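Local coordinates for protein leucine aminopeptidase 2 (Saccharomyces cerevisiae, PDB 2XQ0) that preferentially cleaves di- and tripeptides as a zinc-dependent aminopeptidase and also shows low epoxide hydrolase activity in vitro, at residues A[181-186]-A[192-197]; A[214-219]-A[224-229]. One frame throughout, in Å; residues are numbered along the deposited sequence.

Contact 1: A[181-186]-A[192-197]; sequences GIRIED and NIYRFE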
loop_
_atom_site.group_PDB
_atom_site.type_symbol
_atom_site.label_atom_id
_atom_site.label_comp_id
_atom_site.label_asym_id
_atom_site.label_seq_id
_atom_site.Cartn_x
_atom_site.Cartn_y
_atom_site.Cartn_z
ATOM N N GLY A 181 -10.899 -13.259 5.448
ATOM C CA GLY A 181 -11.635 -14.403 4.956
ATOM C C GLY A 181 -13.111 -14.205 5.231
ATOM O O GLY A 181 -13.517 -13.186 5.774
ATOM N N ILE A 182 -13.916 -15.190 4.855
ATOM C CA ILE A 182 -15.354 -15.095 5.028
ATOM C C ILE A 182 -15.730 -15.726 6.355
ATOM O O ILE A 182 -15.337 -16.843 6.665
ATOM C CB ILE A 182 -16.120 -15.751 3.863
ATOM C CG1 ILE A 182 -15.789 -15.006 2.557
ATOM C CG2 ILE A 182 -17.626 -15.726 4.134
ATOM C CD1 ILE A 182 -16.468 -15.541 1.326
ATOM N N ARG A 183 -16.446 -14.969 7.163
ATOM C CA ARG A 183 -16.865 -15.433 8.471
ATOM C C ARG A 183 -17.789 -16.626 8.343
ATOM O O ARG A 183 -18.670 -16.648 7.483
ATOM C CB ARG A 183 -17.578 -14.294 9.186
ATOM C CG ARG A 183 -18.070 -14.637 10.556
ATOM C CD ARG A 183 -16.974 -14.517 11.587
ATOM N NE ARG A 183 -17.531 -14.806 12.900
ATOM C CZ ARG A 183 -18.183 -13.914 13.638
ATOM N NH1 ARG A 183 -18.320 -12.674 13.206
ATOM N NH2 ARG A 183 -18.678 -14.260 14.818
ATOM N N ILE A 184 -17.569 -17.635 9.178
ATOM C CA ILE A 184 -18.519 -18.727 9.337
ATOM C C ILE A 184 -19.487 -18.304 10.436
ATOM O O ILE A 184 -19.120 -18.249 11.607
ATOM C CB ILE A 184 -17.806 -20.027 9.700
ATOM C CG1 ILE A 184 -16.898 -20.445 8.544
ATOM C CG2 ILE A 184 -18.819 -21.118 10.012
ATOM C CD1 ILE A 184 -15.909 -21.526 8.895
ATOM N N GLU A 185 -20.721 -18.002 10.042
ATOM C CA GLU A 185 -21.616 -17.125 10.811
ATOM C C GLU A 185 -22.101 -17.601 12.184
ATOM O O GLU A 185 -22.080 -18.791 12.497
ATOM C CB GLU A 185 -22.811 -16.702 9.947
ATOM C CG GLU A 185 -22.423 -15.815 8.770
ATOM C CD GLU A 185 -23.598 -15.469 7.872
ATOM O OE1 GLU A 185 -24.679 -16.078 8.033
ATOM O OE2 GLU A 185 -23.438 -14.588 7.001
ATOM N N ASP A 186 -22.544 -16.636 12.988
ATOM C CA ASP A 186 -23.015 -16.886 14.347
ATOM C C ASP A 186 -24.517 -17.142 14.385
ATOM O O ASP A 186 -25.207 -16.704 15.309
ATOM C CB ASP A 186 -22.687 -15.697 15.255
ATOM C CG ASP A 186 -21.214 -15.614 15.606
ATOM O OD1 ASP A 186 -20.473 -16.583 15.327
ATOM O OD2 ASP A 186 -20.801 -14.578 16.168
ATOM N N ASN A 192 -17.177 -15.552 21.677
ATOM C CA ASN A 192 -15.837 -14.981 21.727
ATOM C C ASN A 192 -14.854 -15.741 20.839
ATOM O O ASN A 192 -13.652 -15.512 20.906
ATOM C CB ASN A 192 -15.327 -14.903 23.165
ATOM C CG ASN A 192 -16.095 -13.894 23.995
ATOM O OD1 ASN A 192 -16.799 -13.036 23.458
ATOM N ND2 ASN A 192 -15.970 -13.995 25.314
ATOM N N ILE A 193 -15.378 -16.641 20.009
ATOM C CA ILE A 193 -14.560 -17.402 19.069
ATOM C C ILE A 193 -15.031 -17.147 17.647
ATOM O O ILE A 193 -16.128 -17.541 17.262
ATOM C CB ILE A 193 -14.595 -18.909 19.363
ATOM C CG1 ILE A 193 -13.848 -19.206 20.661
ATOM C CG2 ILE A 193 -13.964 -19.687 18.227
ATOM C CD1 ILE A 193 -13.752 -20.669 20.984
ATOM N N TYR A 194 -14.188 -16.472 16.876
ATOM C CA TYR A 194 -14.533 -16.062 15.528
ATOM C C TYR A 194 -13.880 -17.003 14.517
ATOM O O TYR A 194 -12.653 -17.121 14.477
ATOM C CB TYR A 194 -14.080 -14.614 15.306
ATOM C CG TYR A 194 -14.701 -13.673 16.313
ATOM C CD1 TYR A 194 -15.809 -12.899 15.979
ATOM C CD2 TYR A 194 -14.204 -13.590 17.616
ATOM C CE1 TYR A 194 -16.387 -12.059 16.890
ATOM C CE2 TYR A 194 -14.779 -12.745 18.538
ATOM C CZ TYR A 194 -15.872 -11.988 18.170
ATOM O OH TYR A 194 -16.456 -11.151 19.092
ATOM N N ARG A 195 -14.704 -17.673 13.708
ATOM C CA ARG A 195 -14.196 -18.609 12.701
ATOM C C ARG A 195 -14.346 -18.036 11.299
ATOM O O ARG A 195 -15.334 -17.342 11.008
ATOM C CB ARG A 195 -14.909 -19.954 12.800
ATOM C CG ARG A 195 -14.787 -20.615 14.162
ATOM C CD ARG A 195 -15.485 -21.959 14.155
ATOM N NE ARG A 195 -15.398 -22.633 15.446
ATOM C CZ ARG A 195 -14.362 -23.373 15.834
ATOM N NH1 ARG A 195 -13.317 -23.530 15.032
ATOM N NH2 ARG A 195 -14.370 -23.956 17.023
ATOM N N PHE A 196 -13.364 -18.312 10.438
ATOM C CA PHE A 196 -13.340 -17.746 9.083
ATOM C C PHE A 196 -12.831 -18.793 8.122
ATOM O O PHE A 196 -12.165 -19.743 8.521
ATOM C CB PHE A 196 -12.376 -16.553 8.987
ATOM C CG PHE A 196 -12.667 -15.451 9.948
ATOM C CD1 PHE A 196 -13.495 -14.394 9.587
ATOM C CD2 PHE A 196 -12.108 -15.456 11.215
ATOM C CE1 PHE A 196 -13.763 -13.375 10.465
ATOM C CE2 PHE A 196 -12.380 -14.435 12.111
ATOM C CZ PHE A 196 -13.203 -13.388 11.730
ATOM N N GLU A 197 -13.089 -18.578 6.846
ATOM C CA GLU A 197 -12.562 -19.451 5.809
ATOM C C GLU A 197 -12.088 -18.586 4.643
ATOM O O GLU A 197 -12.794 -17.655 4.239
ATOM C CB GLU A 197 -13.684 -20.366 5.339
ATOM C CG GLU A 197 -13.226 -21.592 4.620
ATOM C CD GLU A 197 -14.363 -22.569 4.410
ATOM O OE1 GLU A 197 -15.521 -22.103 4.261
ATOM O OE2 GLU A 197 -14.090 -23.793 4.402
HETATM O O HOH W 1 -17.781 -17.332 14.334
#

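Contact 2: A[214-219]-A[224-229]; sequences LSSAPI and TVYTEP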
loop_
_atom_site.group_PDB
_atom_site.type_symbol
_atom_site.label_atom_id
_atom_site.label_comp_id
_atom_site.label_asym_id
_atom_site.label_seq_id
_atom_site.Cartn_x
_atom_site.Cartn_y
_atom_site.Cartn_z
ATOM N N LEU A 214 -15.507 -3.118 17.437
ATOM C CA LEU A 214 -15.889 -2.923 16.048
ATOM C C LEU A 214 -17.378 -3.145 15.869
ATOM O O LEU A 214 -17.943 -4.127 16.360
ATOM C CB LEU A 214 -15.136 -3.918 15.171
ATOM C CG LEU A 214 -13.614 -3.769 15.102
ATOM C CD1 LEU A 214 -13.012 -4.853 14.224
ATOM C CD2 LEU A 214 -13.264 -2.391 14.560
ATOM N N SER A 215 -18.011 -2.232 15.155
ATOM C CA SER A 215 -19.359 -2.456 14.675
ATOM C C SER A 215 -19.282 -2.411 13.161
ATOM O O SER A 215 -18.207 -2.185 12.602
ATOM C CB SER A 215 -20.332 -1.417 15.247
ATOM O OG SER A 215 -19.740 -0.140 15.372
ATOM N N SER A 216 -20.403 -2.663 12.501
ATOM C CA SER A 216 -20.429 -2.760 11.058
ATOM C C SER A 216 -21.746 -2.244 10.479
ATOM O O SER A 216 -22.769 -2.184 11.178
ATOM C CB SER A 216 -20.218 -4.207 10.636
ATOM O OG SER A 216 -21.356 -4.965 10.972
ATOM N N ALA A 217 -21.710 -1.886 9.197
ATOM C CA ALA A 217 -22.865 -1.322 8.487
ATOM C C ALA A 217 -22.746 -1.622 6.997
ATOM O O ALA A 217 -21.654 -1.591 6.435
ATOM C CB ALA A 217 -22.944 0.176 8.711
ATOM N N PRO A 218 -23.870 -1.921 6.348
ATOM C CA PRO A 218 -23.791 -2.230 4.917
ATOM C C PRO A 218 -23.435 -1.027 4.054
ATOM O O PRO A 218 -23.958 0.061 4.253
ATOM C CB PRO A 218 -25.202 -2.707 4.589
ATOM C CG PRO A 218 -26.098 -2.008 5.641
ATOM C CD PRO A 218 -25.246 -2.033 6.882
ATOM N N ILE A 219 -22.542 -1.220 3.088
ATOM C CA ILE A 219 -22.243 -0.153 2.135
ATOM C C ILE A 219 -22.556 -0.570 0.710
ATOM O O ILE A 219 -22.289 0.171 -0.224
ATOM C CB ILE A 219 -20.776 0.311 2.220
ATOM C CG1 ILE A 219 -19.814 -0.899 2.215
ATOM C CG2 ILE A 219 -20.572 1.148 3.464
ATOM C CD1 ILE A 219 -18.339 -0.519 2.276
ATOM N N THR A 224 -19.615 -4.522 3.358
ATOM C CA THR A 224 -19.910 -4.032 4.688
ATOM C C THR A 224 -18.715 -3.239 5.152
ATOM O O THR A 224 -17.588 -3.601 4.857
ATOM C CB THR A 224 -20.108 -5.211 5.636
ATOM O OG1 THR A 224 -21.130 -6.077 5.108
ATOM C CG2 THR A 224 -20.482 -4.736 7.026
ATOM N N VAL A 225 -18.940 -2.157 5.877
ATOM C CA VAL A 225 -17.812 -1.470 6.497
ATOM C C VAL A 225 -17.742 -1.765 8.002
ATOM O O VAL A 225 -18.778 -1.867 8.667
ATOM C CB VAL A 225 -17.840 0.054 6.227
ATOM C CG1 VAL A 225 -19.099 0.700 6.829
ATOM C CG2 VAL A 225 -16.575 0.719 6.790
ATOM N N TYR A 226 -16.519 -1.921 8.516
ATOM C CA TYR A 226 -16.259 -2.180 9.931
ATOM C C TYR A 226 -15.444 -1.023 10.487
ATOM O O TYR A 226 -14.548 -0.538 9.821
ATOM C CB TYR A 226 -15.483 -3.488 10.108
ATOM C CG TYR A 226 -16.279 -4.710 9.753
ATOM C CD1 TYR A 226 -16.980 -5.401 10.730
ATOM C CD2 TYR A 226 -16.337 -5.178 8.437
ATOM C CE1 TYR A 226 -17.728 -6.520 10.416
ATOM C CE2 TYR A 226 -17.082 -6.305 8.115
ATOM C CZ TYR A 226 -17.775 -6.968 9.114
ATOM O OH TYR A 226 -18.528 -8.087 8.824
ATOM N N THR A 227 -15.779 -0.548 11.683
ATOM C CA THR A 227 -14.993 0.499 12.324
ATOM C C THR A 227 -15.475 0.727 13.749
ATOM O O THR A 227 -16.363 0.023 14.223
ATOM C CB THR A 227 -15.010 1.839 11.548
ATOM O OG1 THR A 227 -14.073 2.754 12.140
ATOM C CG2 THR A 227 -16.389 2.456 11.547
ATOM N N GLU A 228 -14.882 1.702 14.428
ATOM C CA GLU A 228 -15.334 2.049 15.774
ATOM C C GLU A 228 -16.707 2.709 15.701
ATOM O O GLU A 228 -16.967 3.539 14.811
ATOM C CB GLU A 228 -14.308 2.950 16.468
ATOM C CG GLU A 228 -12.947 2.279 16.710
ATOM C CD GLU A 228 -11.848 3.266 17.105
ATOM O OE1 GLU A 228 -11.184 3.813 16.191
ATOM O OE2 GLU A 228 -11.647 3.491 18.322
ATOM N N PRO A 229 -17.606 2.343 16.630
ATOM C CA PRO A 229 -18.977 2.874 16.596
ATOM C C PRO A 229 -19.056 4.388 16.343
ATOM O O PRO A 229 -19.908 4.825 15.564
ATOM C CB PRO A 229 -19.521 2.517 17.980
ATOM C CG PRO A 229 -18.753 1.251 18.356
ATOM C CD PRO A 229 -17.375 1.439 17.776
#

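Contact 1: A[181-186]-A[192-197]
Ile182 and Glu197 form an antiparallel hydrogen-bonded pair, with Ile182 N to Glu197 O and Glu197 N to Ile182 O both at 2.8 Å. They stand at the end of a beta hairpin away from its turn, where strand 182-183 is one of the two outermost strands of the large mixed sheet in the peptidase M1 N-terminal domain. Arg183 and Phe196 follow as a non-hydrogen-bonded pair, their CA atoms 4.3 Å apart. A third bond, Ile184 N to Arg195 O at 2.9 Å, comes just beyond Arg183. The pairing is brief: segment 181-184 runs 115° from the direction of segment 194-197. On the other side of strand 193-199, Tyr194 and Phe196 are joined by backbone bonds to Ile171 and Ala169.

Arg183 has the largest share of the contact. Its CG lies anti to the backbone N and the chain then bends at chi2 (82°), which brings CD to 3.6 Å from Phe196 CE1 and swings the guanidinium on to Tyr194. There Tyr194 CD1 lies over one guanidinium face, toward its rim, with Arg183 NH2 3.4 Å away; the two planes are 54° apart, so this is no flat stack. The Phe196 ring also meets that of Phe179. A water ties the segments together at the guanidinium edge, accepting from Arg183 NE at 2.9 Å and from Arg195 N at 3.2 Å.

Contact 2: A[214-219]-A[224-229]
Strands 215-219 and 224-227 pair as an antiparallel beta hairpin along one edge of a five-stranded mixed sheet, with strand 215-220 outermost and strand 264-266 next to the inner arm. Ser215 with Thr227 and Ala217 with Val225 are the hydrogen-bonded pairs; in the second, Val225 N reaches Ala217 O at 2.8 Å and Ala217 N reaches Val225 O at 3.0 Å.

Ser216 and Tyr226 share one face of the hairpin. Ser216 CB sits over the Tyr226 ring, 3.8 Å from its centroid, in a CH-pi contact, and Thr224 CG2 closes in on the same carbon at 3.7 Å. On the opposite face, Ala217 and Thr227 turn to helix 229-239, touching Leu232 and Cys235. Ile219 packs nearly at right angles to Val225: with CG1 between backbone N and carbonyl carbon (chi1 48°), methyl CG2 comes 3.7 Å from Val225 CG1. With an alanine here, Val225 would probably lose this neighbour and a gap open beside Ile264. Farther along, Ser215 OG lies 3.4 Å from Pro229 CG.

Main-chain bonds thus hold the two arms together, while the side chains between them add chiefly apolar contact; Thr227 OG1 spends its hydrogen bond on Val266 O of the sheet instead.

In the fold
Contact 1 closes before contact 2 opens along the chain, and the two hairpins belong to different sheets. Their centres are about 16 Å apart and their nearest atoms about 6 Å, so they do not touch. Strand 177-179 links them indirectly: Tyr194 and Phe196 of contact 1 rest on Val177, while Leu214 and Tyr226 of contact 2 rest on Val178. Contact 1 is remote from the annotated sites. Contact 2 comes nearer, the side chain of Ile219 being about 11 Å from that of Glu302, the catalytic proton acceptor. The other outermost strand of its sheet, 275-276, supplies Gly275 and Met276 to the pocket holding bestatin.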